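Local atomic coordinates of Ion-channel modulator raklp (Rhipicephalus appendiculatus, PDB entry 2W8X), a protein that modulates ion channels as a tick salivary protein with a highly modified Kunitz/BPTI fold, and probably activates maxiK potassium channels of the host. Residues S14-P20 with N49-H53. Sequence-based numbering, arbitrary orientation.
Sequences SLCECDP and NCNSH
N51 reaches from the loop 49-53 across to C18 and L15, into the turn that leaves helix 14-17. N51 CB packs against C18 CB (3.9 Å) and faces the carbonyl oxygen of L15. With CG anti to the backbone N (chi1 -177°), the amide is carried out toward P20, CG itself coming 3.3 Å from L15 O. At the tip, N51 ND2 donates to C18 O over 3.0 Å, nearly straight at 172° and in the amide plane, while the ring of P20 lies alongside, P20 CB 3.7 Å from N51 ND2. N51 OD1 takes its main bond from Y34 N in strand 31-35 and a weak one from H53 NE2. H53 NE2 gives its better bond to L15 O (3.0 Å), which meets the imidazole edge near the ring plane, so N51 OD1 and L15 O, two acceptors, lie close around one shared N-H. N49 supplies the second amide: N49 ND2 donates to D19 O (2.9 Å) and also to L22 O, whereas OD1 accepts from N51 N, closing an Asx turn. Replacing N49 by an alanine removes both amide ends, which would probably leave D19 O and L22 O without this donor and N51 N without the acceptor that closes the turn. One water joins P20 O to N51 O. Beside these polar links, C18 SG rests on C50 CB. C16, C18 and C50 belong to three disulfides, to C63, C3 and C10; beside them two buried asparagine amides tie the loop to backbone carbonyls at and after C18, as suits a small disulfide-rich domain of modified Kunitz/BPTI type.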
loop_
_atom_site.group_PDB
_atom_site.type_symbol
_atom_site.label_atom_id
_atom_site.label_comp_id
_atom_site.label_asym_id
_atom_site.label_seq_id
_atom_site.Cartn_x
_atom_site.Cartn_y
_atom_site.Cartn_z
ATOM N N SER A 14 -3.758 1.880 10.312
ATOM C CA SER A 14 -3.976 3.028 9.452
ATOM C C SER A 14 -4.436 2.624 8.049
ATOM O O SER A 14 -5.157 3.369 7.402
ATOM C CB SER A 14 -2.699 3.870 9.360
ATOM O OG SER A 14 -1.740 3.319 8.464
ATOM N N LEU A 15 -4.023 1.439 7.596
ATOM C CA LEU A 15 -4.445 0.894 6.298
ATOM C C LEU A 15 -5.963 0.770 6.161
ATOM O O LEU A 15 -6.501 0.799 5.058
ATOM C CB LEU A 15 -3.838 -0.497 6.071
ATOM C CG LEU A 15 -2.332 -0.643 6.084
ATOM C CD1 LEU A 15 -1.954 -2.120 5.910
ATOM C CD2 LEU A 15 -1.687 0.236 5.017
ATOM N N CYS A 16 -6.650 0.608 7.287
ATOM C CA CYS A 16 -8.055 0.284 7.306
ATOM C C CYS A 16 -8.927 1.316 8.031
ATOM O O CYS A 16 -10.115 1.458 7.709
ATOM C CB CYS A 16 -8.243 -1.089 7.960
ATOM S SG CYS A 16 -7.206 -2.372 7.219
ATOM N N GLU A 17 -8.338 2.046 8.980
ATOM C CA GLU A 17 -9.074 2.976 9.818
ATOM C C GLU A 17 -8.931 4.453 9.397
ATOM O O GLU A 17 -9.719 5.300 9.822
ATOM C CB GLU A 17 -8.589 2.803 11.264
ATOM C CG GLU A 17 -8.989 1.503 11.858
ATOM C CD GLU A 17 -8.503 1.341 13.281
ATOM O OE1 GLU A 17 -8.757 2.262 14.099
ATOM O OE2 GLU A 17 -7.854 0.319 13.571
ATOM N N CYS A 18 -7.912 4.777 8.607
ATOM C CA CYS A 18 -7.831 6.115 8.022
ATOM C C CYS A 18 -9.053 6.374 7.164
ATOM O O CYS A 18 -9.456 5.506 6.418
ATOM C CB CYS A 18 -6.551 6.271 7.209
ATOM S SG CYS A 18 -5.083 6.389 8.269
ATOM N N ASP A 19 -9.647 7.557 7.283
ATOM C CA ASP A 19 -10.801 7.930 6.468
ATOM C C ASP A 19 -10.403 7.926 5.010
ATOM O O ASP A 19 -9.540 8.691 4.612
ATOM C CB ASP A 19 -11.289 9.295 6.904
ATOM C CG ASP A 19 -12.472 9.802 6.134
ATOM O OD1 ASP A 19 -12.925 9.208 5.147
ATOM O OD2 ASP A 19 -12.954 10.896 6.555
ATOM N N PRO A 20 -11.024 7.044 4.199
ATOM C CA PRO A 20 -10.597 6.935 2.794
ATOM C C PRO A 20 -10.905 8.145 1.939
ATOM O O PRO A 20 -10.343 8.301 0.853
ATOM C CB PRO A 20 -11.390 5.733 2.304
ATOM C CG PRO A 20 -12.569 5.699 3.138
ATOM C CD PRO A 20 -12.123 6.118 4.498
ATOM N N ASN A 49 -2.829 8.630 1.006
ATOM C CA ASN A 49 -3.617 8.227 2.163
ATOM C C ASN A 49 -3.225 6.810 2.547
ATOM O O ASN A 49 -3.177 5.929 1.684
ATOM C CB ASN A 49 -5.107 8.330 1.760
ATOM C CG ASN A 49 -6.100 8.081 2.882
ATOM O OD1 ASN A 49 -5.896 7.249 3.781
ATOM N ND2 ASN A 49 -7.214 8.840 2.838
ATOM N N CYS A 50 -2.937 6.567 3.826
ATOM C CA CYS A 50 -2.596 5.202 4.258
ATOM C C CYS A 50 -3.677 4.170 3.874
ATOM O O CYS A 50 -3.361 3.009 3.600
ATOM C CB CYS A 50 -2.331 5.136 5.756
ATOM S SG CYS A 50 -0.767 5.879 6.274
ATOM N N ASN A 51 -4.941 4.594 3.850
ATOM C CA ASN A 51 -6.025 3.763 3.361
ATOM C C ASN A 51 -6.197 3.958 1.862
ATOM O O ASN A 51 -7.135 4.595 1.374
ATOM C CB ASN A 51 -7.306 4.001 4.155
ATOM C CG ASN A 51 -8.456 3.109 3.742
ATOM O OD1 ASN A 51 -8.351 2.212 2.869
ATOM N ND2 ASN A 51 -9.594 3.320 4.421
ATOM N N SER A 52 -5.213 3.428 1.142
ATOM C CA SER A 52 -5.218 3.336 -0.338
ATOM C C SER A 52 -4.383 2.121 -0.655
ATOM O O SER A 52 -3.324 1.907 -0.037
ATOM C CB SER A 52 -4.650 4.593 -1.045
ATOM O OG SER A 52 -3.292 4.831 -0.748
ATOM N N HIS A 53 -4.897 1.298 -1.550
ATOM C CA HIS A 53 -4.379 -0.060 -1.772
ATOM C C HIS A 53 -4.171 -0.302 -3.254
ATOM O O HIS A 53 -4.936 0.187 -4.077
ATOM C CB HIS A 53 -5.364 -1.070 -1.191
ATOM C CG HIS A 53 -5.637 -0.849 0.263
ATOM N ND1 HIS A 53 -5.040 -1.603 1.259
ATOM C CD2 HIS A 53 -6.442 0.040 0.888
ATOM C CE1 HIS A 53 -5.480 -1.177 2.431
ATOM N NE2 HIS A 53 -6.314 -0.166 2.236
HETATM O O HOH W 1 -8.081 6.773 -0.192
#